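D-isomer specific 2-hydroxyacid dehydrogenase family protein (Aeromonas salmonicida subsp. salmonicida, PDB 3HG7) probably acts as an NAD-dependent oxidoreductase on D-2-hydroxyacids or the corresponding 2-oxoacids. Local coordinates at residues E218-G232 with G247-Q259. The protein carries 1 engineered substitution. Numbering follows the deposited sequence.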
ATOM      1  N   GLU A 218      21.476   7.165  -0.547  1.00 47.29           N
ATOM      2  CA  GLU A 218      21.576   6.820   0.868  1.00 47.65           C
ATOM      3  C   GLU A 218      22.527   7.769   1.591  1.00 48.06           C
ATOM      4  O   GLU A 218      22.462   7.919   2.815  1.00 48.35           O
ATOM      5  CB  GLU A 218      21.975   5.350   1.058  1.00 47.84           C
ATOM      6  CG  GLU A 218      20.984   4.318   0.458  1.00 41.83           C
ATOM      7  CD  GLU A 218      19.611   4.291   1.131  1.00 48.60           C
ATOM      8  OE1 GLU A 218      19.299   5.224   1.906  1.00 42.12           O
ATOM      9  OE2 GLU A 218      18.831   3.336   0.872  1.00 41.97           O
ATOM     10  N   HIS A 219      23.393   8.432   0.826  1.00 48.28           N
ATOM     11  CA  HIS A 219      24.163   9.546   1.356  1.00 48.14           C
ATOM     12  C   HIS A 219      23.191  10.663   1.723  1.00 47.29           C
ATOM     13  O   HIS A 219      23.143  11.710   1.082  1.00 46.60           O
ATOM     14  CB  HIS A 219      25.249   9.992   0.378  1.00 48.86           C
ATOM     15  CG  HIS A 219      26.460   9.113   0.393  1.00 50.09           C
ATOM     16  ND1 HIS A 219      26.670   8.113  -0.534  1.00 49.51           N
ATOM     17  CD2 HIS A 219      27.519   9.070   1.237  1.00 49.59           C
ATOM     18  CE1 HIS A 219      27.810   7.500  -0.268  1.00 50.00           C
ATOM     19  NE2 HIS A 219      28.347   8.063   0.801  1.00 50.08           N
ATOM     20  N   CYS A 220      22.379  10.385   2.748  1.00 47.21           N
ATOM     21  CA  CYS A 220      21.450  11.369   3.293  1.00 46.61           C
ATOM     22  C   CYS A 220      20.858  11.118   4.695  1.00 44.90           C
ATOM     23  O   CYS A 220      19.687  10.743   4.831  1.00 45.61           O
ATOM     24  CB  CYS A 220      20.330  11.670   2.311  1.00 47.04           C
ATOM     25  SG  CYS A 220      19.609  13.218   2.747  1.00 58.06           S
ATOM     26  N   LYS A 221      21.705  11.318   5.702  1.00 42.74           N
ATOM     27  CA  LYS A 221      21.343  11.644   7.100  1.00 41.22           C
ATOM     28  C   LYS A 221      21.430  10.484   8.087  1.00 39.44           C
ATOM     29  O   LYS A 221      20.741   9.470   7.924  1.00 39.54           O
ATOM     30  CB  LYS A 221      20.017  12.414   7.242  1.00 41.23           C
ATOM     31  CG  LYS A 221      20.176  13.710   8.047  1.00 49.48           C
ATOM     32  CD  LYS A 221      18.868  14.280   8.586  1.00 41.05           C
ATOM     33  CE  LYS A 221      19.036  15.763   8.917  1.00 49.73           C
ATOM     34  NZ  LYS A 221      18.214  16.249  10.070  1.00 40.87           N
ATOM     35  N   PRO A 222      22.280  10.641   9.120  1.00 37.56           N
ATOM     36  CA  PRO A 222      22.643   9.608  10.084  1.00 35.88           C
ATOM     37  C   PRO A 222      21.474   8.956  10.817  1.00 33.72           C
ATOM     38  O   PRO A 222      21.490   7.748  11.028  1.00 34.06           O
ATOM     39  CB  PRO A 222      23.508  10.373  11.099  1.00 36.67           C
ATOM     40  CG  PRO A 222      23.145  11.831  10.901  1.00 29.45           C
ATOM     41  CD  PRO A 222      22.963  11.911   9.428  1.00 37.23           C
ATOM     42  N   GLY A 223      20.489   9.754  11.224  1.00 31.39           N
ATOM     43  CA  GLY A 223      19.420   9.276  12.101  1.00 28.59           C
ATOM     44  C   GLY A 223      18.052   9.285  11.444  1.00 26.31           C
ATOM     45  O   GLY A 223      17.029   9.232  12.125  1.00 27.08           O
ATOM     46  N   ALA A 224      18.029   9.336  10.120  1.00 23.11           N
ATOM     47  CA  ALA A 224      16.776   9.382   9.387  1.00 21.11           C
ATOM     48  C   ALA A 224      16.108   8.019   9.416  1.00 20.14           C
ATOM     49  O   ALA A 224      16.777   6.996   9.480  1.00 19.24           O
ATOM     50  CB  ALA A 224      17.002   9.786   7.955  1.00 20.35           C
ATOM     51  N   ILE A 225      14.789   8.040   9.360  1.00 19.43           N
ATOM     52  CA  ILE A 225      14.001   6.819   9.371  1.00 19.47           C
ATOM     53  C   ILE A 225      13.322   6.831   8.023  1.00 18.57           C
ATOM     54  O   ILE A 225      12.647   7.795   7.676  1.00 19.64           O
ATOM     55  CB  ILE A 225      12.955   6.826  10.512  1.00 20.43           C
ATOM     56  CG1 ILE A 225      13.682   6.907  11.864  1.00 24.08           C
ATOM     57  CG2 ILE A 225      12.058   5.568  10.438  1.00 24.14           C
ATOM     58  CD1 ILE A 225      12.817   7.313  13.049  1.00 21.72           C
ATOM     59  N   LEU A 226      13.504   5.761   7.271  1.00 18.69           N
ATOM     60  CA  LEU A 226      12.867   5.611   5.963  1.00 17.87           C
ATOM     61  C   LEU A 226      11.777   4.559   5.985  1.00 17.34           C
ATOM     62  O   LEU A 226      12.061   3.440   6.365  1.00 17.95           O
ATOM     63  CB  LEU A 226      13.910   5.184   4.929  1.00 18.89           C
ATOM     64  CG  LEU A 226      13.395   4.783   3.536  1.00 21.60           C
ATOM     65  CD1 LEU A 226      12.689   5.947   2.850  1.00 20.07           C
ATOM     66  CD2 LEU A 226      14.537   4.276   2.681  1.00 19.55           C
ATOM     67  N   PHE A 227      10.564   4.926   5.555  1.00 16.64           N
ATOM     68  CA  PHE A 227       9.447   3.974   5.357  1.00 16.31           C
ATOM     69  C   PHE A 227       9.256   3.706   3.880  1.00 17.64           C
ATOM     70  O   PHE A 227       9.197   4.655   3.075  1.00 17.72           O
ATOM     71  CB  PHE A 227       8.121   4.564   5.832  1.00 16.41           C
ATOM     72  CG  PHE A 227       7.984   4.669   7.329  1.00 15.02           C
ATOM     73  CD1 PHE A 227       7.133   3.819   8.006  1.00 16.41           C
ATOM     74  CD2 PHE A 227       8.664   5.658   8.044  1.00 16.43           C
ATOM     75  CE1 PHE A 227       6.993   3.908   9.404  1.00 15.25           C
ATOM     76  CE2 PHE A 227       8.535   5.765   9.424  1.00 15.46           C
ATOM     77  CZ  PHE A 227       7.681   4.895  10.104  1.00 16.33           C
ATOM     78  N   ASN A 228       9.075   2.436   3.529  1.00 18.03           N
ATOM     79  CA  ASN A 228       8.583   2.130   2.202  1.00 17.67           C
ATOM     80  C   ASN A 228       7.307   1.340   2.272  1.00 18.15           C
ATOM     81  O   ASN A 228       7.306   0.186   2.711  1.00 17.72           O
ATOM     82  CB  ASN A 228       9.581   1.361   1.360  1.00 17.90           C
ATOM     83  CG  ASN A 228       9.115   1.242  -0.117  1.00 17.53           C
ATOM     84  OD1 ASN A 228       8.230   1.982  -0.568  1.00 19.66           O
ATOM     85  ND2 ASN A 228       9.694   0.311  -0.845  1.00 19.08           N
ATOM     86  N   VAL A 229       6.229   1.981   1.841  1.00 20.30           N
ATOM     87  CA  VAL A 229       4.917   1.355   1.843  1.00 23.28           C
ATOM     88  C   VAL A 229       4.272   1.372   0.439  1.00 24.72           C
ATOM     89  O   VAL A 229       3.099   1.026   0.295  1.00 26.01           O
ATOM     90  CB  VAL A 229       4.005   2.080   2.814  1.00 24.69           C
ATOM     91  CG1 VAL A 229       4.492   1.900   4.259  1.00 19.64           C
ATOM     92  CG2 VAL A 229       4.002   3.561   2.472  1.00 19.96           C
ATOM     93  N   GLY A 230       5.029   1.799  -0.577  1.00 24.52           N
ATOM     94  CA  GLY A 230       4.560   1.785  -1.970  1.00 24.89           C
ATOM     95  C   GLY A 230       4.759   0.433  -2.636  1.00 25.50           C
ATOM     96  O   GLY A 230       3.897  -0.437  -2.550  1.00 25.46           O
ATOM     97  N   ARG A 231       5.892   0.247  -3.312  1.00 26.76           N
ATOM     98  CA  ARG A 231       6.234  -1.070  -3.870  1.00 28.29           C
ATOM     99  C   ARG A 231       7.695  -1.350  -3.586  1.00 28.23           C
ATOM    100  O   ARG A 231       8.497  -0.420  -3.521  1.00 28.53           O
ATOM    101  CB  ARG A 231       5.978  -1.144  -5.390  1.00 30.36           C
ATOM    102  CG  ARG A 231       4.672  -0.504  -5.901  1.00 51.29           C
ATOM    103  CD  ARG A 231       3.406  -1.337  -5.605  1.00 33.38           C
ATOM    104  NE  ARG A 231       3.511  -2.737  -6.027  1.00 51.87           N
ATOM    105  CZ  ARG A 231       3.430  -3.169  -7.288  1.00 35.48           C
ATOM    106  NH1 ARG A 231       3.255  -2.313  -8.297  1.00 52.09           N
ATOM    107  NH2 ARG A 231       3.534  -4.469  -7.548  1.00 52.11           N
ATOM    108  N   GLY A 232       8.046  -2.624  -3.444  1.00 28.54           N
ATOM    109  CA  GLY A 232       9.422  -3.017  -3.177  1.00 29.98           C
ATOM    110  C   GLY A 232      10.423  -2.332  -4.090  1.00 31.06           C
ATOM    111  O   GLY A 232      11.568  -2.087  -3.705  1.00 30.69           O
ATOM    112  N   GLY A 247      25.879   3.262   8.927  1.00 35.84           N
ATOM    113  CA  GLY A 247      25.425   4.526   9.509  1.00 35.32           C
ATOM    114  C   GLY A 247      25.005   5.588   8.509  1.00 34.87           C
ATOM    115  O   GLY A 247      25.065   6.784   8.805  1.00 35.73           O
ATOM    116  N   LYS A 248      24.575   5.153   7.329  1.00 33.87           N
ATOM    117  CA  LYS A 248      24.139   6.072   6.284  1.00 32.89           C
ATOM    118  C   LYS A 248      22.678   6.477   6.474  1.00 31.40           C
ATOM    119  O   LYS A 248      22.231   7.520   5.966  1.00 30.60           O
ATOM    120  CB  LYS A 248      24.344   5.429   4.910  1.00 33.20           C
ATOM    121  CG  LYS A 248      24.951   6.367   3.879  1.00 55.26           C
ATOM    122  CD  LYS A 248      26.323   6.913   4.303  1.00 34.06           C
ATOM    123  CE  LYS A 248      27.464   6.024   3.810  1.00 55.39           C
ATOM    124  NZ  LYS A 248      28.728   6.795   3.621  1.00 34.46           N
ATOM    125  N   LEU A 249      21.956   5.637   7.219  1.00 30.66           N
ATOM    126  CA  LEU A 249      20.526   5.781   7.486  1.00 29.40           C
ATOM    127  C   LEU A 249      20.280   5.204   8.873  1.00 27.32           C
ATOM    128  O   LEU A 249      20.954   4.250   9.275  1.00 27.54           O
ATOM    129  CB  LEU A 249      19.710   5.010   6.438  1.00 29.87           C
ATOM    130  CG  LEU A 249      18.192   5.187   6.426  1.00 33.30           C
ATOM    131  CD1 LEU A 249      17.831   6.646   6.196  1.00 30.00           C
ATOM    132  CD2 LEU A 249      17.544   4.302   5.380  1.00 29.96           C
ATOM    133  N   GLY A 250      19.330   5.776   9.612  1.00 25.18           N
ATOM    134  CA  GLY A 250      19.152   5.391  11.022  1.00 23.79           C
ATOM    135  C   GLY A 250      18.385   4.082  11.129  1.00 23.19           C
ATOM    136  O   GLY A 250      18.811   3.124  11.799  1.00 23.10           O
ATOM    137  N   MET A 251      17.249   4.051  10.456  1.00 22.64           N
ATOM    138  CA  MET A 251      16.364   2.897  10.524  1.00 22.66           C
ATOM    139  C   MET A 251      15.599   2.806   9.226  1.00 20.88           C
ATOM    140  O   MET A 251      15.413   3.821   8.540  1.00 20.32           O
ATOM    141  CB  MET A 251      15.379   3.058  11.691  1.00 25.14           C
ATOM    142  CG  MET A 251      15.975   2.889  13.116  1.00 36.62           C
ATOM    143  SD  MET A 251      15.940   1.203  13.790  1.00 29.65           S
ATOM    144  CE  MET A 251      14.543   0.544  12.873  1.00 36.38           C
ATOM    145  N   ALA A 252      15.131   1.602   8.892  1.00 19.59           N
ATOM    146  CA  ALA A 252      14.200   1.437   7.778  1.00 17.16           C
ATOM    147  C   ALA A 252      12.976   0.614   8.230  1.00 17.12           C
ATOM    148  O   ALA A 252      13.130  -0.346   8.979  1.00 18.57           O
ATOM    149  CB  ALA A 252      14.874   0.752   6.631  1.00 16.88           C
ATOM    150  N   VAL A 253      11.790   1.030   7.807  1.00 15.94           N
ATOM    151  CA  VAL A 253      10.549   0.270   8.071  1.00 15.74           C
ATOM    152  C   VAL A 253       9.957  -0.063   6.733  1.00 15.83           C
ATOM    153  O   VAL A 253       9.520   0.835   6.007  1.00 15.53           O
ATOM    154  CB  VAL A 253       9.516   1.108   8.885  1.00 15.30           C
ATOM    155  CG1 VAL A 253       8.234   0.281   9.207  1.00 16.32           C
ATOM    156  CG2 VAL A 253      10.153   1.623  10.171  1.00 15.11           C
ATOM    157  N   LEU A 254       9.904  -1.353   6.417  1.00 16.62           N
ATOM    158  CA  LEU A 254       9.487  -1.765   5.090  1.00 16.27           C
ATOM    159  C   LEU A 254       8.289  -2.676   5.165  1.00 15.58           C
ATOM    160  O   LEU A 254       8.343  -3.694   5.854  1.00 15.68           O
ATOM    161  CB  LEU A 254      10.613  -2.518   4.381  1.00 16.61           C
ATOM    162  CG  LEU A 254      11.988  -1.873   4.184  1.00 25.51           C
ATOM    163  CD1 LEU A 254      12.734  -2.707   3.166  1.00 18.00           C
ATOM    164  CD2 LEU A 254      11.874  -0.429   3.732  1.00 18.03           C
ATOM    165  N   ASP A 255       7.219  -2.295   4.468  1.00 15.00           N
ATOM    166  CA  ASP A 255       6.000  -3.104   4.419  1.00 15.09           C
ATOM    167  C   ASP A 255       5.959  -3.902   3.096  1.00 16.44           C
ATOM    168  O   ASP A 255       5.231  -4.879   2.967  1.00 15.26           O
ATOM    169  CB  ASP A 255       4.757  -2.215   4.547  1.00 15.19           C
ATOM    170  CG  ASP A 255       3.483  -3.016   4.719  1.00  7.39           C
ATOM    171  OD1 ASP A 255       3.481  -3.956   5.562  1.00 15.38           O
ATOM    172  OD2 ASP A 255       2.511  -2.744   3.965  1.00 15.63           O
ATOM    173  N   VAL A 256       6.794  -3.494   2.146  1.00 18.93           N
ATOM    174  CA  VAL A 256       6.766  -4.059   0.776  1.00 20.26           C
ATOM    175  C   VAL A 256       8.169  -4.397   0.296  1.00 22.07           C
ATOM    176  O   VAL A 256       9.157  -3.826   0.765  1.00 21.84           O
ATOM    177  CB  VAL A 256       6.088  -3.112  -0.211  1.00 20.23           C
ATOM    178  CG1 VAL A 256       4.612  -2.988   0.118  1.00 19.40           C
ATOM    179  CG2 VAL A 256       6.800  -1.727  -0.237  1.00 19.25           C
ATOM    180  N   PHE A 257       8.256  -5.352  -0.630  1.00 24.48           N
ATOM    181  CA  PHE A 257       9.541  -5.948  -0.953  1.00 25.42           C
ATOM    182  C   PHE A 257       9.628  -6.328  -2.421  1.00 26.77           C
ATOM    183  O   PHE A 257       8.596  -6.534  -3.066  1.00 26.04           O
ATOM    184  CB  PHE A 257       9.784  -7.154  -0.050  1.00 24.40           C
ATOM    185  CG  PHE A 257       9.777  -6.795   1.406  1.00 21.75           C
ATOM    186  CD1 PHE A 257      10.935  -6.288   2.014  1.00 24.63           C
ATOM    187  CD2 PHE A 257       8.602  -6.894   2.156  1.00 24.64           C
ATOM    188  CE1 PHE A 257      10.928  -5.921   3.356  1.00 22.04           C
ATOM    189  CE2 PHE A 257       8.583  -6.514   3.489  1.00 20.82           C
ATOM    190  CZ  PHE A 257       9.754  -6.039   4.089  1.00 25.11           C
ATOM    191  N   GLU A 258      10.861  -6.397  -2.924  1.00 28.75           N
ATOM    192  CA  GLU A 258      11.140  -6.860  -4.298  1.00 31.37           C
ATOM    193  C   GLU A 258      10.538  -8.255  -4.542  1.00 31.99           C
ATOM    194  O   GLU A 258      10.060  -8.548  -5.643  1.00 31.61           O
ATOM    195  CB  GLU A 258      12.661  -6.870  -4.549  1.00 32.95           C
ATOM    196  CG  GLU A 258      13.114  -6.195  -5.848  1.00 56.15           C
ATOM    197  CD  GLU A 258      14.293  -5.229  -5.635  1.00 34.97           C
ATOM    198  OE1 GLU A 258      15.346  -5.649  -5.099  1.00 56.15           O
ATOM    199  OE2 GLU A 258      14.155  -4.043  -6.011  1.00 56.29           O
ATOM    200  N   GLN A 259      10.572  -9.105  -3.512  1.00 32.92           N
ATOM    201  CA  GLN A 259       9.920 -10.423  -3.549  1.00 34.32           C
ATOM    202  C   GLN A 259       9.022 -10.632  -2.310  1.00 34.10           C
ATOM    203  O   GLN A 259       9.487 -10.498  -1.177  1.00 33.71           O
ATOM    204  CB  GLN A 259      10.978 -11.535  -3.636  1.00 35.44           C
ATOM    205  CG  GLN A 259      10.455 -12.973  -3.450  1.00 52.49           C
ATOM    206  CD  GLN A 259       9.944 -13.621  -4.741  1.00 37.09           C
ATOM    207  OE1 GLN A 259      10.661 -13.695  -5.744  1.00 52.73           O
ATOM    208  NE2 GLN A 259       8.703 -14.112  -4.706  1.00 52.61           N
TER
HETATM  209  O   HOH W   1      10.915  -1.665   0.164  1.00 20.85           O
HETATM  210  O   HOH W   2       1.792  -1.347   1.561  1.00 27.48           O
HETATM  211  O   HOH W   3       6.254  -4.461  -3.758  1.00 24.65           O
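The Phe227 ring carries Val253 on one face: CB of Val253 sits 4.0 Å from the ring centroid in a CH-pi contact, offset toward the CD1-CE1 rim. With CG of Phe227 anti to its carbonyl carbon (chi1 -72°), the two side chains run alongside each other. The Asn228 side chain crosses that of Val256 at about a right angle, its ND2 3.6 Å from Val256 CG2. That amide is gripped at both ends within its own segment. Its OD1 accepts from Gly230 N, well above the carbonyl plane, in an Asx turn, while ND2 gives a nearly straight bond to Arg231 O (164°). These two bonds hold the amide's rotation, and the link to 247-259 comes from Val256 CG2 against the amide and from the bond of Asp255 N to Asn228 O (3.0 Å).

Strands 225-228 and 251-254 pair in parallel, and their axes approach to 4.7 Å. Leu226 and Asn228 exchange backbone bonds with Met251, Val253 and Asp255, and Ala224 O receives both Gly250 N and Met251 N. The Leu249 side chain crosses that of Leu226 at about a right angle, CD2 on Leu226 CB (3.8 Å) and CD1 on Ala224 CB (3.7 Å).

The pair closes the beta-alpha-beta unit through helix 237-245 within the Rossmann-type NAD-binding domain. That helix packs on Ala252 and Leu254, helix 100-115 lies against Phe227 and Val253, and strands 197-200 and 274-276 flank the pair in the seven-stranded sheet.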